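Cytosol aminopeptidase (Staphylococcus aureus subsp. aureus, PDB 3KZW) probably removes amino acids one at a time from the N-terminus of peptides, as a metal-dependent leucyl aminopeptidase. Local coordinates at residues R262-K273 with Q324-C335; E275-K283 with Y382-L393. All coordinates share one frame; numbering follows the deposited sequence.

Contact 1 (R262-K273 with Q324-C335); sequences RLVTITYNGKDK and QLPVNIVGVLAC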
loop_
_atom_site.group_PDB
_atom_site.type_symbol
_atom_site.label_atom_id
_atom_site.label_comp_id
_atom_site.label_asym_id
_atom_site.label_seq_id
_atom_site.Cartn_x
_atom_site.Cartn_y
_atom_site.Cartn_z
ATOM N N ARG A 262 -10.432 -4.457 -34.456
ATOM C CA ARG A 262 -11.075 -5.179 -35.550
ATOM C C ARG A 262 -12.311 -5.897 -35.023
ATOM O O ARG A 262 -12.366 -6.264 -33.842
ATOM C CB ARG A 262 -10.121 -6.212 -36.164
ATOM C CG ARG A 262 -8.881 -5.649 -36.852
ATOM C CD ARG A 262 -9.217 -5.010 -38.186
ATOM N NE ARG A 262 -8.015 -4.655 -38.938
ATOM C CZ ARG A 262 -7.365 -3.499 -38.827
ATOM N NH1 ARG A 262 -7.786 -2.564 -37.988
ATOM N NH2 ARG A 262 -6.286 -3.278 -39.559
ATOM N N LEU A 263 -13.303 -6.083 -35.892
ATOM C CA LEU A 263 -14.426 -6.966 -35.589
ATOM C C LEU A 263 -14.440 -8.120 -36.579
ATOM O O LEU A 263 -14.497 -7.906 -37.792
ATOM C CB LEU A 263 -15.763 -6.221 -35.619
ATOM C CG LEU A 263 -16.952 -7.031 -35.085
ATOM C CD1 LEU A 263 -17.149 -6.798 -33.596
ATOM C CD2 LEU A 263 -18.216 -6.693 -35.840
ATOM N N VAL A 264 -14.382 -9.340 -36.051
ATOM C CA VAL A 264 -14.341 -10.543 -36.877
ATOM C C VAL A 264 -15.660 -11.304 -36.771
ATOM O O VAL A 264 -16.084 -11.677 -35.675
ATOM C CB VAL A 264 -13.154 -11.464 -36.490
ATOM C CG1 VAL A 264 -13.061 -12.656 -37.433
ATOM C CG2 VAL A 264 -11.849 -10.687 -36.497
ATOM N N THR A 265 -16.306 -11.512 -37.916
ATOM C CA THR A 265 -17.536 -12.297 -37.987
ATOM C C THR A 265 -17.236 -13.644 -38.637
ATOM O O THR A 265 -16.677 -13.704 -39.733
ATOM C CB THR A 265 -18.650 -11.562 -38.773
ATOM O OG1 THR A 265 -18.757 -10.212 -38.309
ATOM C CG2 THR A 265 -19.988 -12.253 -38.590
ATOM N N ILE A 266 -17.601 -14.716 -37.941
ATOM C CA ILE A 266 -17.365 -16.078 -38.408
ATOM C C ILE A 266 -18.696 -16.813 -38.526
ATOM O O ILE A 266 -19.398 -16.991 -37.533
ATOM C CB ILE A 266 -16.436 -16.849 -37.436
ATOM C CG1 ILE A 266 -15.102 -16.117 -37.261
ATOM C CG2 ILE A 266 -16.198 -18.272 -37.924
ATOM C CD1 ILE A 266 -14.307 -16.563 -36.048
ATOM N N THR A 267 -19.047 -17.233 -39.738
ATOM C CA THR A 267 -20.295 -17.972 -39.948
ATOM C C THR A 267 -20.049 -19.414 -40.383
ATOM O O THR A 267 -19.209 -19.683 -41.244
ATOM C CB THR A 267 -21.243 -17.273 -40.955
ATOM O OG1 THR A 267 -20.548 -17.032 -42.182
ATOM C CG2 THR A 267 -21.751 -15.951 -40.399
ATOM N N TYR A 268 -20.784 -20.333 -39.764
ATOM C CA TYR A 268 -20.765 -21.737 -40.144
ATOM C C TYR A 268 -22.197 -22.251 -40.237
ATOM O O TYR A 268 -22.917 -22.276 -39.241
ATOM C CB TYR A 268 -19.951 -22.560 -39.140
ATOM C CG TYR A 268 -20.164 -24.056 -39.233
ATOM C CD1 TYR A 268 -19.617 -24.798 -40.279
ATOM C CD2 TYR A 268 -20.914 -24.731 -38.272
ATOM C CE1 TYR A 268 -19.816 -26.175 -40.367
ATOM C CE2 TYR A 268 -21.118 -26.105 -38.349
ATOM C CZ TYR A 268 -20.565 -26.822 -39.397
ATOM O OH TYR A 268 -20.765 -28.181 -39.477
ATOM N N ASN A 269 -22.602 -22.646 -41.442
ATOM C CA ASN A 269 -23.943 -23.170 -41.674
ATOM C C ASN A 269 -23.927 -24.689 -41.836
ATOM O O ASN A 269 -23.831 -25.210 -42.949
ATOM C CB ASN A 269 -24.591 -22.478 -42.878
ATOM C CG ASN A 269 -24.829 -20.993 -42.639
ATOM O OD1 ASN A 269 -25.620 -20.610 -41.777
ATOM N ND2 ASN A 269 -24.145 -20.151 -43.405
ATOM N N GLY A 270 -24.024 -25.389 -40.708
ATOM C CA GLY A 270 -23.888 -26.842 -40.674
ATOM C C GLY A 270 -25.131 -27.641 -41.011
ATOM O O GLY A 270 -25.040 -28.840 -41.278
ATOM N N LYS A 271 -26.294 -26.998 -40.984
ATOM C CA LYS A 271 -27.531 -27.685 -41.356
ATOM C C LYS A 271 -28.176 -27.031 -42.580
ATOM O O LYS A 271 -28.936 -27.663 -43.314
ATOM C CB LYS A 271 -28.472 -27.889 -40.159
ATOM C CG LYS A 271 -28.739 -26.673 -39.292
ATOM C CD LYS A 271 -29.782 -27.009 -38.229
ATOM C CE LYS A 271 -29.965 -25.860 -37.247
ATOM N NZ LYS A 271 -30.966 -26.182 -36.190
ATOM N N ASP A 272 -27.717 -25.812 -42.873
ATOM C CA ASP A 272 -27.969 -25.124 -44.152
ATOM C C ASP A 272 -29.361 -24.508 -44.205
ATOM O O ASP A 272 -29.634 -23.642 -45.044
ATOM C CB ASP A 272 -27.741 -26.053 -45.370
ATOM C CG ASP A 272 -26.303 -26.575 -45.463
ATOM O OD1 ASP A 272 -25.351 -25.773 -45.318
ATOM O OD2 ASP A 272 -26.130 -27.792 -45.700
ATOM N N LYS A 273 -30.231 -24.965 -43.304
ATOM C CA LYS A 273 -31.566 -24.403 -43.144
ATOM C C LYS A 273 -31.486 -22.912 -42.808
ATOM O O LYS A 273 -30.494 -22.440 -42.242
ATOM C CB LYS A 273 -32.328 -25.139 -42.034
ATOM C CG LYS A 273 -32.724 -26.570 -42.359
ATOM C CD LYS A 273 -33.729 -27.088 -41.336
ATOM C CE LYS A 273 -34.293 -28.450 -41.727
ATOM N NZ LYS A 273 -33.314 -29.551 -41.500
ATOM N N GLN A 324 -18.355 -31.638 -38.648
ATOM C CA GLN A 324 -19.497 -31.448 -39.549
ATOM C C GLN A 324 -20.838 -31.560 -38.818
ATOM O O GLN A 324 -21.745 -32.281 -39.249
ATOM C CB GLN A 324 -19.425 -32.414 -40.740
ATOM C CG GLN A 324 -18.335 -32.074 -41.747
ATOM C CD GLN A 324 -18.095 -33.183 -42.753
ATOM O OE1 GLN A 324 -18.006 -34.359 -42.393
ATOM N NE2 GLN A 324 -17.980 -32.813 -44.022
ATOM N N LEU A 325 -20.943 -30.835 -37.705
ATOM C CA LEU A 325 -22.140 -30.846 -36.871
ATOM C C LEU A 325 -23.288 -30.106 -37.548
ATOM O O LEU A 325 -23.077 -29.038 -38.130
ATOM C CB LEU A 325 -21.852 -30.226 -35.500
ATOM C CG LEU A 325 -20.788 -30.871 -34.602
ATOM C CD1 LEU A 325 -20.614 -30.053 -33.334
ATOM C CD2 LEU A 325 -21.119 -32.322 -34.259
ATOM N N PRO A 326 -24.509 -30.672 -37.478
ATOM C CA PRO A 326 -25.682 -30.038 -38.080
ATOM C C PRO A 326 -26.197 -28.856 -37.251
ATOM O O PRO A 326 -27.322 -28.891 -36.744
ATOM C CB PRO A 326 -26.708 -31.177 -38.124
ATOM C CG PRO A 326 -26.324 -32.074 -37.007
ATOM C CD PRO A 326 -24.831 -31.983 -36.879
ATOM N N VAL A 327 -25.368 -27.824 -37.119
ATOM C CA VAL A 327 -25.727 -26.613 -36.381
ATOM C C VAL A 327 -25.308 -25.356 -37.135
ATOM O O VAL A 327 -24.310 -25.361 -37.856
ATOM C CB VAL A 327 -25.105 -26.578 -34.954
ATOM C CG1 VAL A 327 -25.803 -27.567 -34.030
ATOM C CG2 VAL A 327 -23.596 -26.833 -34.990
ATOM N N ASN A 328 -26.080 -24.285 -36.969
ATOM C CA ASN A 328 -25.712 -22.983 -37.506
ATOM C C ASN A 328 -25.082 -22.137 -36.413
ATOM O O ASN A 328 -25.664 -21.969 -35.342
ATOM C CB ASN A 328 -26.923 -22.269 -38.110
ATOM C CG ASN A 328 -27.421 -22.927 -39.390
ATOM O OD1 ASN A 328 -26.764 -23.802 -39.957
ATOM N ND2 ASN A 328 -28.588 -22.503 -39.849
ATOM N N ILE A 329 -23.883 -21.627 -36.682
ATOM C CA ILE A 329 -23.147 -20.813 -35.717
ATOM C C ILE A 329 -22.709 -19.489 -36.339
ATOM O O ILE A 329 -22.198 -19.454 -37.463
ATOM C CB ILE A 329 -21.897 -21.556 -35.161
ATOM C CG1 ILE A 329 -22.302 -22.847 -34.443
ATOM C CG2 ILE A 329 -21.105 -20.658 -34.212
ATOM C CD1 ILE A 329 -21.153 -23.809 -34.199
ATOM N N VAL A 330 -22.926 -18.404 -35.600
ATOM C CA VAL A 330 -22.331 -17.116 -35.923
ATOM C C VAL A 330 -21.404 -16.696 -34.782
ATOM O O VAL A 330 -21.821 -16.613 -33.627
ATOM C CB VAL A 330 -23.396 -16.025 -36.265
ATOM C CG1 VAL A 330 -24.354 -15.774 -35.096
ATOM C CG2 VAL A 330 -22.719 -14.731 -36.700
ATOM N N GLY A 331 -20.138 -16.467 -35.112
ATOM C CA GLY A 331 -19.140 -16.073 -34.129
ATOM C C GLY A 331 -18.758 -14.621 -34.307
ATOM O O GLY A 331 -18.439 -14.195 -35.417
ATOM N N VAL A 332 -18.804 -13.860 -33.217
ATOM C CA VAL A 332 -18.434 -12.445 -33.243
ATOM C C VAL A 332 -17.275 -12.201 -32.286
ATOM O O VAL A 332 -17.368 -12.502 -31.093
ATOM C CB VAL A 332 -19.627 -11.518 -32.885
ATOM C CG1 VAL A 332 -19.231 -10.048 -33.016
ATOM C CG2 VAL A 332 -20.838 -11.824 -33.765
ATOM N N LEU A 333 -16.182 -11.661 -32.821
ATOM C CA LEU A 333 -14.992 -11.374 -32.029
ATOM C C LEU A 333 -14.698 -9.882 -32.017
ATOM O O LEU A 333 -14.522 -9.265 -33.071
ATOM C CB LEU A 333 -13.784 -12.153 -32.560
ATOM C CG LEU A 333 -13.959 -13.641 -32.878
ATOM C CD1 LEU A 333 -12.688 -14.187 -33.493
ATOM C CD2 LEU A 333 -14.347 -14.449 -31.646
ATOM N N ALA A 334 -14.665 -9.306 -30.818
ATOM C CA ALA A 334 -14.303 -7.904 -30.638
ATOM C C ALA A 334 -12.836 -7.820 -30.257
ATOM O O ALA A 334 -12.466 -8.123 -29.121
ATOM C CB ALA A 334 -15.176 -7.260 -29.576
ATOM N N CYS A 335 -12.004 -7.413 -31.214
ATOM C CA CYS A 335 -10.554 -7.388 -31.028
ATOM C C CYS A 335 -10.022 -5.970 -30.894
ATOM O O CYS A 335 -10.333 -5.114 -31.715
ATOM C CB CYS A 335 -9.857 -8.093 -32.190
ATOM S SG CYS A 335 -10.502 -9.742 -32.537
#

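Contact 2 (E275-K283 with Y382-L393); sequences EAPIALVGK and YQPSVIMDFATL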
loop_
_atom_site.group_PDB
_atom_site.type_symbol
_atom_site.label_atom_id
_atom_site.label_comp_id
_atom_site.label_asym_id
_atom_site.label_seq_id
_atom_site.Cartn_x
_atom_site.Cartn_y
_atom_site.Cartn_z
ATOM N N GLU A 275 -32.374 -21.564 -40.512
ATOM C CA GLU A 275 -32.626 -21.648 -39.083
ATOM C C GLU A 275 -31.741 -20.710 -38.275
ATOM O O GLU A 275 -30.533 -20.605 -38.512
ATOM C CB GLU A 275 -32.486 -23.090 -38.582
ATOM C CG GLU A 275 -32.602 -23.227 -37.064
ATOM C CD GLU A 275 -33.497 -24.372 -36.619
ATOM O OE1 GLU A 275 -34.469 -24.708 -37.336
ATOM O OE2 GLU A 275 -33.228 -24.928 -35.531
ATOM N N ALA A 276 -32.379 -20.032 -37.326
ATOM C CA ALA A 276 -31.724 -19.199 -36.319
ATOM C C ALA A 276 -30.411 -19.800 -35.809
ATOM O O ALA A 276 -30.397 -20.918 -35.282
ATOM C CB ALA A 276 -32.678 -18.948 -35.160
ATOM N N PRO A 277 -29.301 -19.053 -35.968
ATOM C CA PRO A 277 -27.985 -19.543 -35.571
ATOM C C PRO A 277 -27.742 -19.452 -34.065
ATOM O O PRO A 277 -28.519 -18.832 -33.341
ATOM C CB PRO A 277 -27.031 -18.607 -36.320
ATOM C CG PRO A 277 -27.772 -17.332 -36.434
ATOM C CD PRO A 277 -29.233 -17.694 -36.540
ATOM N N ILE A 278 -26.672 -20.094 -33.608
ATOM C CA ILE A 278 -26.197 -19.943 -32.240
ATOM C C ILE A 278 -25.083 -18.900 -32.252
ATOM O O ILE A 278 -24.099 -19.040 -32.984
ATOM C CB ILE A 278 -25.700 -21.286 -31.663
ATOM C CG1 ILE A 278 -26.874 -22.257 -31.516
ATOM C CG2 ILE A 278 -25.010 -21.081 -30.317
ATOM C CD1 ILE A 278 -26.472 -23.712 -31.419
ATOM N N ALA A 279 -25.255 -17.844 -31.461
ATOM C CA ALA A 279 -24.274 -16.765 -31.388
ATOM C C ALA A 279 -23.216 -17.056 -30.340
ATOM O O ALA A 279 -23.534 -17.290 -29.176
ATOM C CB ALA A 279 -24.949 -15.435 -31.102
ATOM N N LEU A 280 -21.959 -17.049 -30.770
ATOM C CA LEU A 280 -20.827 -17.198 -29.867
ATOM C C LEU A 280 -19.959 -15.945 -29.915
ATOM O O LEU A 280 -19.319 -15.656 -30.928
ATOM C CB LEU A 280 -20.011 -18.447 -30.211
ATOM C CG LEU A 280 -20.720 -19.808 -30.209
ATOM C CD1 LEU A 280 -19.771 -20.889 -30.702
ATOM C CD2 LEU A 280 -21.268 -20.174 -28.833
ATOM N N VAL A 281 -19.958 -15.198 -28.814
ATOM C CA VAL A 281 -19.246 -13.924 -28.724
ATOM C C VAL A 281 -17.971 -14.076 -27.896
ATOM O O VAL A 281 -17.988 -14.670 -26.820
ATOM C CB VAL A 281 -20.153 -12.821 -28.123
ATOM C CG1 VAL A 281 -19.426 -11.484 -28.063
ATOM C CG2 VAL A 281 -21.437 -12.692 -28.929
ATOM N N GLY A 282 -16.865 -13.540 -28.403
ATOM C CA GLY A 282 -15.576 -13.666 -27.729
ATOM C C GLY A 282 -14.853 -12.349 -27.510
ATOM O O GLY A 282 -14.791 -11.504 -28.408
ATOM N N LYS A 283 -14.310 -12.178 -26.307
ATOM C CA LYS A 283 -13.499 -11.013 -25.981
ATOM C C LYS A 283 -12.089 -11.197 -26.541
ATOM O O LYS A 283 -11.353 -12.093 -26.116
ATOM C CB LYS A 283 -13.455 -10.806 -24.466
ATOM C CG LYS A 283 -12.564 -9.663 -24.005
ATOM C CD LYS A 283 -12.330 -9.729 -22.504
ATOM C CE LYS A 283 -11.159 -8.855 -22.098
ATOM N NZ LYS A 283 -10.900 -8.884 -20.634
ATOM N N TYR A 382 -28.434 -10.829 -35.943
ATOM C CA TYR A 382 -28.584 -12.097 -36.653
ATOM C C TYR A 382 -29.777 -12.908 -36.141
ATOM O O TYR A 382 -30.081 -13.980 -36.673
ATOM C CB TYR A 382 -27.298 -12.924 -36.542
ATOM C CG TYR A 382 -26.149 -12.400 -37.377
ATOM C CD1 TYR A 382 -25.274 -11.439 -36.871
ATOM C CD2 TYR A 382 -25.932 -12.870 -38.672
ATOM C CE1 TYR A 382 -24.213 -10.956 -37.634
ATOM C CE2 TYR A 382 -24.876 -12.393 -39.443
ATOM C CZ TYR A 382 -24.022 -11.437 -38.916
ATOM O OH TYR A 382 -22.977 -10.959 -39.670
ATOM N N GLN A 383 -30.446 -12.379 -35.115
ATOM C CA GLN A 383 -31.587 -13.033 -34.458
ATOM C C GLN A 383 -31.280 -14.483 -34.051
ATOM O O GLN A 383 -31.878 -15.424 -34.581
ATOM C CB GLN A 383 -32.852 -12.952 -35.322
ATOM C CG GLN A 383 -33.379 -11.539 -35.518
ATOM C CD GLN A 383 -34.507 -11.473 -36.524
ATOM O OE1 GLN A 383 -35.589 -12.022 -36.301
ATOM N NE2 GLN A 383 -34.262 -10.794 -37.642
ATOM N N PRO A 384 -30.341 -14.664 -33.108
ATOM C CA PRO A 384 -29.955 -16.006 -32.701
ATOM C C PRO A 384 -30.937 -16.603 -31.699
ATOM O O PRO A 384 -31.699 -15.866 -31.069
ATOM C CB PRO A 384 -28.585 -15.797 -32.041
ATOM C CG PRO A 384 -28.393 -14.303 -31.915
ATOM C CD PRO A 384 -29.659 -13.635 -32.304
ATOM N N SER A 385 -30.915 -17.926 -31.561
ATOM C CA SER A 385 -31.748 -18.614 -30.579
ATOM C C SER A 385 -31.170 -18.440 -29.180
ATOM O O SER A 385 -31.909 -18.423 -28.191
ATOM C CB SER A 385 -31.879 -20.101 -30.919
ATOM O OG SER A 385 -30.616 -20.737 -30.931
ATOM N N VAL A 386 -29.846 -18.311 -29.113
ATOM C CA VAL A 386 -29.121 -18.094 -27.858
ATOM C C VAL A 386 -27.807 -17.362 -28.126
ATOM O O VAL A 386 -27.182 -17.550 -29.171
ATOM C CB VAL A 386 -28.870 -19.430 -27.088
ATOM C CG1 VAL A 386 -27.904 -20.347 -27.843
ATOM C CG2 VAL A 386 -28.378 -19.167 -25.667
ATOM N N ILE A 387 -27.411 -16.508 -27.186
ATOM C CA ILE A 387 -26.120 -15.829 -27.244
ATOM C C ILE A 387 -25.250 -16.326 -26.093
ATOM O O ILE A 387 -25.673 -16.326 -24.937
ATOM C CB ILE A 387 -26.268 -14.282 -27.182
ATOM C CG1 ILE A 387 -27.094 -13.772 -28.367
ATOM C CG2 ILE A 387 -24.893 -13.603 -27.155
ATOM C CD1 ILE A 387 -27.502 -12.311 -28.268
ATOM N N MET A 388 -24.042 -16.767 -26.424
ATOM C CA MET A 388 -23.064 -17.173 -25.419
ATOM C C MET A 388 -21.784 -16.382 -25.603
ATOM O O MET A 388 -21.175 -16.416 -26.674
ATOM C CB MET A 388 -22.770 -18.668 -25.514
ATOM C CG MET A 388 -23.934 -19.551 -25.130
ATOM S SD MET A 388 -23.558 -21.298 -25.319
ATOM C CE MET A 388 -25.206 -21.989 -25.255
ATOM N N ASP A 389 -21.382 -15.659 -24.564
ATOM C CA ASP A 389 -20.133 -14.913 -24.613
ATOM C C ASP A 389 -19.074 -15.523 -23.695
ATOM O O ASP A 389 -19.395 -16.066 -22.634
ATOM C CB ASP A 389 -20.354 -13.418 -24.341
ATOM C CG ASP A 389 -20.579 -13.108 -22.870
ATOM O OD1 ASP A 389 -19.588 -13.076 -22.103
ATOM O OD2 ASP A 389 -21.742 -12.875 -22.481
ATOM N N PHE A 390 -17.817 -15.436 -24.126
ATOM C CA PHE A 390 -16.688 -16.018 -23.407
ATOM C C PHE A 390 -15.626 -14.950 -23.216
ATOM O O PHE A 390 -15.139 -14.368 -24.190
ATOM C CB PHE A 390 -16.112 -17.209 -24.182
ATOM C CG PHE A 390 -17.123 -18.279 -24.492
ATOM C CD1 PHE A 390 -17.938 -18.180 -25.620
ATOM C CD2 PHE A 390 -17.266 -19.382 -23.657
ATOM C CE1 PHE A 390 -18.884 -19.162 -25.908
ATOM C CE2 PHE A 390 -18.207 -20.373 -23.940
ATOM C CZ PHE A 390 -19.018 -20.260 -25.067
ATOM N N ALA A 391 -15.275 -14.685 -21.959
ATOM C CA ALA A 391 -14.365 -13.589 -21.634
ATOM C C ALA A 391 -13.609 -13.787 -20.328
ATOM O O ALA A 391 -14.145 -14.329 -19.357
ATOM C CB ALA A 391 -15.122 -12.271 -21.594
ATOM N N THR A 392 -12.357 -13.339 -20.320
ATOM C CA THR A 392 -11.577 -13.218 -19.100
ATOM C C THR A 392 -11.831 -11.821 -18.539
ATOM O O THR A 392 -11.034 -10.908 -18.746
ATOM C CB THR A 392 -10.066 -13.416 -19.369
ATOM O OG1 THR A 392 -9.647 -12.555 -20.437
ATOM C CG2 THR A 392 -9.765 -14.858 -19.748
ATOM N N LEU A 393 -12.952 -11.660 -17.836
ATOM C CA LEU A 393 -13.414 -10.334 -17.412
ATOM C C LEU A 393 -12.887 -9.853 -16.067
ATOM O O LEU A 393 -12.106 -8.909 -16.007
ATOM C CB LEU A 393 -14.948 -10.260 -17.393
ATOM C CG LEU A 393 -15.731 -9.887 -18.651
ATOM C CD1 LEU A 393 -17.074 -9.302 -18.243
ATOM C CD2 LEU A 393 -14.977 -8.906 -19.540
#

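Contact 1 (R262-K273 with Q324-C335)
Tyr268 has CG anti to its backbone nitrogen (chi1 165°), which carries the ring across to 324-335, where OH donates a hydrogen bond to Leu325 O at 2.8 Å. That oxygen lies at the ring edge, near its plane. CE2 also passes 4.2 Å from Val327 CG2, and CD2 lies beside Ile329 CD1. In Asn328, CG sits anti to the carbonyl carbon (chi1 -69°). The amide therefore reaches over the turn that follows strand 262-269. Its ND2 donates to Lys273 O at 3.1 Å, with that oxygen in the amide plane, and to Glu275 O just beyond. Its OD1 takes a weak bond from Lys271 N. One side-chain amide thus ties down several turn residues. Lys271 runs extended past Pro326 O, and its NZ ends in a salt bridge with Glu275. Gly270 N donates to Val327 O from above the carbonyl plane.

Between Arg262 and Asn269 the backbones pair regularly. Paired bonds join Arg262 with Cys335, Val264 with Leu333, Ile266 with Gly331 and Tyr268 with Ile329. Ile266 CD1 meets Leu333 CD1 at 3.8 Å, on the face packed by helix 216-226. Leu263 CD1 touches Val332 CG1 at 3.9 Å on the other face, under helix 368-380. This is an antiparallel strand pair, with strands at 171°, within the mixed central sheet of the alpha/beta catalytic domain of cytosol aminopeptidases.

Contact 2 (E275-K283 with Y382-L393)
Ala279 and Val281 pair with Ile387 and Asp389 in a parallel strand pair of the central sheet of the catalytic domain. The strand axes run 19° apart. The backbone bonds form a ladder. Ser385 N donates to Pro277 O before the regular pairing begins. Ala279 then bonds Val386 O and Met388 N, and Val281 bonds Met388 O and Phe390 N. Lys283 N closes the series on Phe390 O.

Apolar contacts line both faces. On one, Leu280 CD2 touches both Met388 CB and the Phe390 ring. It meets CE1 of that ring at 3.9 Å, at the edge and in the ring plane. Helix 505-512 covers Met388 and Phe390. On the other face, Ala279 CB touches Pro384 CG at 3.7 Å and Ile387 CG1 at 3.9 Å. Val281 CG2 meets Ile387 CG2 at 4.0 Å, and helix 368-380 packs over Val281.

Polar side chains gather toward the C-terminal end of the pair. Asp389 packs its CB against Val281 CB, while its carboxylate oxygens are hydrogen-bonded to His480 and His478. With CG anti to the backbone nitrogen (chi1 177°) and the rest extended, Lys283 runs past Ala391 CB toward Asp306, with which NZ forms a salt bridge. The same NZ donates to Thr392 O at 2.8 Å, from above that carbonyl plane.

Overall arrangement
Contacts 1 and 2 lie in one sheet, with centres about 9 Å apart. Strand 328-338 of contact 1 is the direct neighbour of strand 278-285 of contact 2. The seam carries probable backbone hydrogen bonds, Asn328 O to Ile278 N at 2.7 Å and Val330 O to Leu280 N at 2.9 Å. With the pairings inside each contact, the strand order is 262-269, 328-338, 278-285, 386-391, antiparallel at the first step and parallel at the next two. The Tyr382 side chain reaches back over the sheet, so that its OH packs on Thr265 CG2 at 3.4 Å while hydrogen-bonding to Tyr378. The side chain of Thr392, in contact 2, lies about 7 Å from a bound sodium ion.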